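Local coordinates for protein HP1028 (Helicobacter pylori, PDB 4INN) that is a lipocalin-family protein that probably binds and transports small, perhaps hydrophobic, molecules in its beta-barrel, at residues F45-E57 and Y63-A75. The protein carries 1 engineered substitution. Residues are numbered along the deposited sequence; the frame is centred on the assembly and turned at random.
Sequences FLYMKSSFVEFFE and YAYGISDVDGSKA
Lys49 NZ donates to Asp71 OD2 at 2.7 Å, on the carboxylate's syn side, and to Ser73 OG at 3.0 Å; a longer salt bridge reaches Asp69 OD1. Asp71 OD1 accepts from Ser73 N, which makes an Asx turn, and also from Ser73 OG; the two bonds limit rotation of the carboxylate whose other oxygen meets the ammonium. Asp69 OD2 has its own second partner, Lys92.

From this cluster the backbones run on as an antiparallel pair, axes inclined at 151°. Phe52 N bonds Ser68 O at 2.8 Å, whereas Phe52 O takes Ile67 N, so Ile67 and Ser68 together face Phe52: a classic beta bulge. Regular pairing follows, with Glu54 opposite Tyr65 and Phe56 opposite Tyr63. These strands form a hairpin of the lipocalin barrel; the loop before it carries Met48 (selenomethionine here), which lines the pocket holding a polyethylene glycol molecule.

Glu54 and Tyr65 extend side by side, bringing Glu54 OE1 to 2.5 Å from Tyr65 OH; Arg167 pairs with Glu54 OE2, and Phe168 N bonds the tyrosine oxygen. On the same face Phe56, its CG between backbone N and carbonyl carbon (chi1 66°), turns its ring over Tyr63 CB, with Phe56 CZ 3.7 Å from Tyr63 CB, and meets the edge of the Tyr65 ring through CE2. Farther along that face Val70 CG2 lies over the Phe52 ring, toward its rim. Across the sheet, Ala64 CB sits centrally over the Phe55 ring, 3.9 Å from its centroid.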
ATOM      1  N   PHE A  45     -11.965  -6.360   2.451  1.00 24.90           N
ATOM      2  CA  PHE A  45     -11.851  -7.706   2.998  1.00 23.22           C
ATOM      3  C   PHE A  45     -12.048  -7.654   4.494  1.00 23.20           C
ATOM      4  O   PHE A  45     -11.271  -6.998   5.184  1.00 21.96           O
ATOM      5  CB  PHE A  45     -10.477  -8.296   2.718  1.00 24.19           C
ATOM      6  CG  PHE A  45     -10.285  -9.682   3.283  1.00 23.39           C
ATOM      7  CD1 PHE A  45     -11.053 -10.740   2.824  1.00 23.35           C
ATOM      8  CD2 PHE A  45      -9.327  -9.922   4.260  1.00 24.01           C
ATOM      9  CE1 PHE A  45     -10.886 -12.009   3.337  1.00 24.61           C
ATOM     10  CE2 PHE A  45      -9.147 -11.185   4.782  1.00 24.96           C
ATOM     11  CZ  PHE A  45      -9.928 -12.238   4.320  1.00 25.67           C
ATOM     12  N   LEU A  46     -13.076  -8.369   4.979  1.00 23.77           N
ATOM     13  CA  LEU A  46     -13.527  -8.345   6.378  1.00 23.65           C
ATOM     14  C   LEU A  46     -13.731  -6.921   6.915  1.00 25.44           C
ATOM     15  O   LEU A  46     -14.422  -6.130   6.278  1.00 23.50           O
ATOM     16  CB  LEU A  46     -12.604  -9.200   7.249  1.00 24.02           C
ATOM     17  CG  LEU A  46     -13.056 -10.648   7.541  1.00 24.10           C
ATOM     18  CD1 LEU A  46     -13.850 -11.279   6.408  1.00 22.79           C
ATOM     19  CD2 LEU A  46     -11.847 -11.514   7.917  1.00 24.35           C
ATOM     20  N   TYR A  47     -13.123  -6.601   8.056  1.00 28.90           N
ATOM     21  CA  TYR A  47     -13.224  -5.278   8.677  1.00 33.87           C
ATOM     22  C   TYR A  47     -12.222  -4.288   8.072  1.00 32.94           C
ATOM     23  O   TYR A  47     -12.131  -3.141   8.528  1.00 32.68           O
ATOM     24  CB  TYR A  47     -13.043  -5.362  10.220  1.00 38.62           C
ATOM     25  CG  TYR A  47     -11.939  -6.305  10.615  1.00 42.61           C
ATOM     26  CD1 TYR A  47     -10.610  -5.892  10.592  1.00 44.39           C
ATOM     27  CD2 TYR A  47     -12.217  -7.627  10.957  1.00 42.66           C
ATOM     28  CE1 TYR A  47      -9.591  -6.764  10.907  1.00 44.09           C
ATOM     29  CE2 TYR A  47     -11.201  -8.505  11.268  1.00 43.75           C
ATOM     30  CZ  TYR A  47      -9.891  -8.066  11.234  1.00 42.87           C
ATOM     31  OH  TYR A  47      -8.879  -8.926  11.543  1.00 39.17           O
HETATM   32  N   MSE A  48     -11.503  -4.711   7.031  1.00 31.70           N
HETATM   33  CA  MSE A  48     -10.527  -3.848   6.359  1.00 30.58           C
HETATM   34  C   MSE A  48     -11.198  -3.262   5.159  1.00 27.98           C
HETATM   35  O   MSE A  48     -11.484  -3.957   4.182  1.00 27.12           O
HETATM   36  CB  MSE A  48      -9.264  -4.620   5.992  1.00 32.05           C
HETATM   37  CG  MSE A  48      -8.759  -5.446   7.191  1.00 37.07           C
HETATM   38 SE   MSE A  48      -7.452  -6.837   6.678  1.00 39.29          SE
HETATM   39  CE  MSE A  48      -6.451  -5.550   5.556  1.00 38.38           C
ATOM     40  N   LYS A  49     -11.447  -1.967   5.225  1.00 27.79           N
ATOM     41  CA  LYS A  49     -12.138  -1.222   4.161  1.00 27.34           C
ATOM     42  C   LYS A  49     -11.283  -0.920   2.961  1.00 22.77           C
ATOM     43  O   LYS A  49     -10.101  -0.656   3.062  1.00 21.76           O
ATOM     44  CB  LYS A  49     -12.627   0.132   4.687  1.00 31.59           C
ATOM     45  CG  LYS A  49     -13.708   0.047   5.756  1.00 34.98           C
ATOM     46  CD  LYS A  49     -14.404   1.392   5.951  1.00 38.34           C
ATOM     47  CE  LYS A  49     -13.570   2.354   6.792  1.00 40.01           C
ATOM     48  NZ  LYS A  49     -14.281   3.665   6.962  1.00 42.09           N
ATOM     49  N   SER A  50     -11.926  -0.919   1.818  1.00 21.19           N
ATOM     50  CA  SER A  50     -11.356  -0.361   0.605  1.00 20.34           C
ATOM     51  C   SER A  50     -10.687   0.987   0.918  1.00 19.12           C
ATOM     52  O   SER A  50     -11.264   1.843   1.601  1.00 18.73           O
ATOM     53  CB  SER A  50     -12.458  -0.174  -0.442  1.00 19.34           C
ATOM     54  OG  SER A  50     -11.885  -0.048  -1.732  1.00 19.85           O
ATOM     55  N   SER A  51      -9.454   1.156   0.461  1.00 18.22           N
ATOM     56  CA  SER A  51      -8.749   2.427   0.648  1.00 17.67           C
ATOM     57  C   SER A  51      -7.971   2.759  -0.586  1.00 15.15           C
ATOM     58  O   SER A  51      -7.766   1.909  -1.443  1.00 13.97           O
ATOM     59  CB  SER A  51      -7.863   2.419   1.907  1.00 19.58           C
ATOM     60  OG  SER A  51      -6.730   1.586   1.746  1.00 22.58           O
ATOM     61  N   PHE A  52      -7.630   4.035  -0.724  1.00 14.07           N
ATOM     62  CA  PHE A  52      -6.825   4.496  -1.845  1.00 12.95           C
ATOM     63  C   PHE A  52      -5.406   4.586  -1.304  1.00 12.86           C
ATOM     64  O   PHE A  52      -5.174   5.159  -0.211  1.00 12.55           O
ATOM     65  CB  PHE A  52      -7.279   5.857  -2.367  1.00 12.90           C
ATOM     66  CG  PHE A  52      -8.706   5.892  -2.912  1.00 12.85           C
ATOM     67  CD1 PHE A  52      -9.045   5.213  -4.104  1.00 12.72           C
ATOM     68  CD2 PHE A  52      -9.693   6.668  -2.278  1.00 12.48           C
ATOM     69  CE1 PHE A  52     -10.339   5.285  -4.610  1.00 12.85           C
ATOM     70  CE2 PHE A  52     -10.983   6.756  -2.794  1.00 12.41           C
ATOM     71  CZ  PHE A  52     -11.309   6.066  -3.952  1.00 12.74           C
ATOM     72  N   VAL A  53      -4.478   3.998  -2.055  1.00 12.68           N
ATOM     73  CA  VAL A  53      -3.074   3.984  -1.709  1.00 13.33           C
ATOM     74  C   VAL A  53      -2.189   4.376  -2.866  1.00 13.29           C
ATOM     75  O   VAL A  53      -2.534   4.098  -3.992  1.00 13.18           O
ATOM     76  CB  VAL A  53      -2.621   2.586  -1.299  1.00 13.86           C
ATOM     77  CG1 VAL A  53      -3.428   2.117  -0.097  1.00 13.93           C
ATOM     78  CG2 VAL A  53      -2.751   1.615  -2.457  1.00 14.26           C
ATOM     79  N   GLU A  54      -1.048   5.001  -2.565  1.00 13.50           N
ATOM     80  CA  GLU A  54      -0.054   5.353  -3.568  1.00 14.05           C
ATOM     81  C   GLU A  54       1.245   4.583  -3.464  1.00 13.08           C
ATOM     82  O   GLU A  54       1.876   4.592  -2.426  1.00 12.97           O
ATOM     83  CB  GLU A  54       0.288   6.841  -3.502  1.00 15.52           C
ATOM     84  CG  GLU A  54       1.354   7.255  -4.522  1.00 16.53           C
ATOM     85  CD  GLU A  54       1.410   8.747  -4.781  1.00 18.57           C
ATOM     86  OE1 GLU A  54       0.732   9.520  -4.053  1.00 21.60           O
ATOM     87  OE2 GLU A  54       2.133   9.162  -5.720  1.00 19.29           O
ATOM     88  N   PHE A  55       1.665   3.971  -4.565  1.00 12.71           N
ATOM     89  CA  PHE A  55       2.973   3.312  -4.648  1.00 12.65           C
ATOM     90  C   PHE A  55       3.992   4.321  -5.206  1.00 13.31           C
ATOM     91  O   PHE A  55       3.651   5.096  -6.097  1.00 13.10           O
ATOM     92  CB  PHE A  55       2.923   2.071  -5.555  1.00 11.81           C
ATOM     93  CG  PHE A  55       2.332   0.851  -4.920  1.00 11.19           C
ATOM     94  CD1 PHE A  55       3.138  -0.198  -4.518  1.00 11.31           C
ATOM     95  CD2 PHE A  55       0.967   0.704  -4.796  1.00 11.09           C
ATOM     96  CE1 PHE A  55       2.616  -1.356  -3.961  1.00 10.74           C
ATOM     97  CE2 PHE A  55       0.424  -0.437  -4.232  1.00 10.90           C
ATOM     98  CZ  PHE A  55       1.255  -1.478  -3.821  1.00 10.95           C
ATOM     99  N   PHE A  56       5.223   4.300  -4.701  1.00 14.48           N
ATOM    100  CA  PHE A  56       6.313   5.125  -5.255  1.00 16.53           C
ATOM    101  C   PHE A  56       7.661   4.402  -5.162  1.00 18.30           C
ATOM    102  O   PHE A  56       7.765   3.463  -4.376  1.00 18.33           O
ATOM    103  CB  PHE A  56       6.370   6.494  -4.544  1.00 16.94           C
ATOM    104  CG  PHE A  56       6.743   6.429  -3.072  1.00 16.23           C
ATOM    105  CD1 PHE A  56       8.015   6.716  -2.653  1.00 16.48           C
ATOM    106  CD2 PHE A  56       5.796   6.123  -2.106  1.00 16.49           C
ATOM    107  CE1 PHE A  56       8.346   6.674  -1.290  1.00 16.83           C
ATOM    108  CE2 PHE A  56       6.120   6.068  -0.746  1.00 16.11           C
ATOM    109  CZ  PHE A  56       7.396   6.362  -0.336  1.00 15.79           C
ATOM    110  N   GLU A  57       8.665   4.779  -5.978  1.00 21.36           N
ATOM    111  CA  GLU A  57      10.028   4.183  -5.830  1.00 24.48           C
ATOM    112  C   GLU A  57      10.975   5.091  -5.092  1.00 23.78           C
ATOM    113  O   GLU A  57      10.838   6.290  -5.112  1.00 24.36           O
ATOM    114  CB  GLU A  57      10.673   3.699  -7.161  1.00 26.59           C
ATOM    115  CG  GLU A  57      11.416   4.713  -8.036  1.00 30.75           C
ATOM    116  CD  GLU A  57      12.767   5.277  -7.500  1.00 35.72           C
ATOM    117  OE1 GLU A  57      13.727   4.521  -7.164  1.00 35.30           O
ATOM    118  OE2 GLU A  57      12.893   6.540  -7.461  1.00 41.35           O
ATOM    119  N   TYR A  63       7.558   1.332  -2.574  1.00 14.18           N
ATOM    120  CA  TYR A  63       6.955   1.524  -1.279  1.00 13.83           C
ATOM    121  C   TYR A  63       5.505   1.953  -1.501  1.00 13.26           C
ATOM    122  O   TYR A  63       5.168   2.340  -2.598  1.00 12.58           O
ATOM    123  CB  TYR A  63       7.686   2.648  -0.532  1.00 14.42           C
ATOM    124  CG  TYR A  63       9.140   2.414  -0.265  1.00 15.00           C
ATOM    125  CD1 TYR A  63       9.572   1.983   0.979  1.00 15.32           C
ATOM    126  CD2 TYR A  63      10.095   2.629  -1.260  1.00 15.94           C
ATOM    127  CE1 TYR A  63      10.907   1.751   1.233  1.00 15.88           C
ATOM    128  CE2 TYR A  63      11.430   2.406  -1.023  1.00 16.29           C
ATOM    129  CZ  TYR A  63      11.824   1.971   0.222  1.00 16.96           C
ATOM    130  OH  TYR A  63      13.149   1.743   0.445  1.00 19.27           O
ATOM    131  N   ALA A  64       4.670   1.928  -0.458  1.00 13.00           N
ATOM    132  CA  ALA A  64       3.332   2.507  -0.535  1.00 13.40           C
ATOM    133  C   ALA A  64       2.868   3.147   0.780  1.00 14.13           C
ATOM    134  O   ALA A  64       3.251   2.688   1.876  1.00 14.04           O
ATOM    135  CB  ALA A  64       2.327   1.449  -0.967  1.00 13.84           C
ATOM    136  N   TYR A  65       2.027   4.186   0.661  1.00 13.71           N
ATOM    137  CA  TYR A  65       1.396   4.827   1.829  1.00 13.95           C
ATOM    138  C   TYR A  65      -0.102   4.999   1.554  1.00 13.96           C
ATOM    139  O   TYR A  65      -0.533   4.885   0.416  1.00 14.15           O
ATOM    140  CB  TYR A  65       2.053   6.180   2.148  1.00 14.07           C
ATOM    141  CG  TYR A  65       1.715   7.273   1.149  1.00 13.80           C
ATOM    142  CD1 TYR A  65       0.574   8.040   1.296  1.00 13.51           C
ATOM    143  CD2 TYR A  65       2.534   7.529   0.067  1.00 14.06           C
ATOM    144  CE1 TYR A  65       0.255   9.032   0.398  1.00 13.59           C
ATOM    145  CE2 TYR A  65       2.206   8.525  -0.855  1.00 14.19           C
ATOM    146  CZ  TYR A  65       1.058   9.257  -0.693  1.00 13.38           C
ATOM    147  OH  TYR A  65       0.725  10.221  -1.606  1.00 12.81           O
ATOM    148  N   GLY A  66      -0.904   5.234   2.588  1.00 13.77           N
ATOM    149  CA  GLY A  66      -2.361   5.314   2.423  1.00 13.43           C
ATOM    150  C   GLY A  66      -2.800   6.760   2.269  1.00 13.72           C
ATOM    151  O   GLY A  66      -2.265   7.633   2.916  1.00 13.46           O
ATOM    152  N   ILE A  67      -3.770   7.017   1.407  1.00 14.15           N
ATOM    153  CA  ILE A  67      -4.229   8.367   1.173  1.00 15.00           C
ATOM    154  C   ILE A  67      -5.501   8.615   1.984  1.00 16.53           C
ATOM    155  O   ILE A  67      -5.528   9.473   2.850  1.00 15.54           O
ATOM    156  CB  ILE A  67      -4.447   8.591  -0.338  1.00 14.87           C
ATOM    157  CG1 ILE A  67      -3.092   8.659  -1.040  1.00 14.09           C
ATOM    158  CG2 ILE A  67      -5.283   9.845  -0.606  1.00 14.97           C
ATOM    159  CD1 ILE A  67      -3.213   8.600  -2.532  1.00 13.90           C
ATOM    160  N   SER A  68      -6.540   7.837   1.701  1.00 19.76           N
ATOM    161  CA  SER A  68      -7.803   7.886   2.448  1.00 22.65           C
ATOM    162  C   SER A  68      -8.614   6.632   2.151  1.00 25.66           C
ATOM    163  O   SER A  68      -8.315   5.884   1.215  1.00 28.06           O
ATOM    164  CB  SER A  68      -8.633   9.121   2.084  1.00 21.97           C
ATOM    165  OG  SER A  68      -8.877   9.179   0.674  1.00 23.46           O
ATOM    166  N   ASP A  69      -9.646   6.418   2.949  1.00 28.45           N
ATOM    167  CA  ASP A  69     -10.597   5.365   2.713  1.00 30.12           C
ATOM    168  C   ASP A  69     -11.550   5.830   1.657  1.00 29.57           C
ATOM    169  O   ASP A  69     -11.814   7.009   1.507  1.00 26.27           O
ATOM    170  CB  ASP A  69     -11.381   5.029   3.990  1.00 34.70           C
ATOM    171  CG  ASP A  69     -10.500   4.392   5.083  1.00 39.93           C
ATOM    172  OD1 ASP A  69     -10.875   4.514   6.275  1.00 46.96           O
ATOM    173  OD2 ASP A  69      -9.441   3.788   4.766  1.00 40.60           O
ATOM    174  N   VAL A  70     -12.089   4.866   0.939  1.00 33.37           N
ATOM    175  CA  VAL A  70     -13.003   5.134  -0.147  1.00 37.59           C
ATOM    176  C   VAL A  70     -14.199   5.959   0.285  1.00 40.92           C
ATOM    177  O   VAL A  70     -14.671   6.803  -0.464  1.00 39.50           O
ATOM    178  CB  VAL A  70     -13.498   3.815  -0.745  1.00 37.76           C
ATOM    179  CG1 VAL A  70     -14.636   4.045  -1.707  1.00 38.69           C
ATOM    180  CG2 VAL A  70     -12.351   3.135  -1.461  1.00 39.27           C
ATOM    181  N   ASP A  71     -14.682   5.705   1.495  1.00 46.49           N
ATOM    182  CA  ASP A  71     -15.886   6.365   1.999  1.00 50.61           C
ATOM    183  C   ASP A  71     -15.609   7.741   2.614  1.00 49.38           C
ATOM    184  O   ASP A  71     -16.447   8.267   3.328  1.00 50.53           O
ATOM    185  CB  ASP A  71     -16.603   5.442   3.000  1.00 52.66           C
ATOM    186  CG  ASP A  71     -15.776   5.160   4.257  1.00 58.58           C
ATOM    187  OD1 ASP A  71     -15.025   6.051   4.722  1.00 59.76           O
ATOM    188  OD2 ASP A  71     -15.904   4.043   4.806  1.00 64.88           O
ATOM    189  N   GLY A  72     -14.431   8.307   2.350  1.00 50.05           N
ATOM    190  CA  GLY A  72     -14.076   9.644   2.811  1.00 50.45           C
ATOM    191  C   GLY A  72     -13.747   9.805   4.292  1.00 52.88           C
ATOM    192  O   GLY A  72     -13.390  10.901   4.726  1.00 52.34           O
ATOM    193  N   SER A  73     -13.836   8.734   5.078  1.00 51.49           N
ATOM    194  CA  SER A  73     -13.751   8.875   6.529  1.00 48.96           C
ATOM    195  C   SER A  73     -12.396   9.411   6.991  1.00 50.82           C
ATOM    196  O   SER A  73     -11.418   9.431   6.236  1.00 50.98           O
ATOM    197  CB  SER A  73     -14.110   7.576   7.247  1.00 48.12           C
ATOM    198  OG  SER A  73     -13.352   6.485   6.782  1.00 51.14           O
ATOM    199  N   LYS A  74     -12.373   9.887   8.230  1.00 52.16           N
ATOM    200  CA  LYS A  74     -11.214  10.569   8.771  1.00 54.62           C
ATOM    201  C   LYS A  74     -10.126   9.558   9.124  1.00 50.41           C
ATOM    202  O   LYS A  74     -10.412   8.438   9.551  1.00 46.11           O
ATOM    203  CB  LYS A  74     -11.587  11.425  10.003  1.00 60.95           C
ATOM    204  CG  LYS A  74     -10.395  11.683  10.919  1.00 72.32           C
ATOM    205  CD  LYS A  74     -10.396  13.007  11.675  1.00 80.24           C
ATOM    206  CE  LYS A  74      -9.014  13.249  12.301  1.00 78.45           C
ATOM    207  NZ  LYS A  74      -8.764  14.686  12.583  1.00 78.70           N
ATOM    208  N   ALA A  75      -8.883   9.983   8.919  1.00 45.10           N
ATOM    209  CA  ALA A  75      -7.711   9.251   9.319  1.00 43.33           C
ATOM    210  C   ALA A  75      -7.678   9.060  10.832  1.00 42.72           C
ATOM    211  O   ALA A  75      -7.929   9.983  11.596  1.00 42.97           O
ATOM    212  CB  ALA A  75      -6.470  10.009   8.882  1.00 45.21           C
TER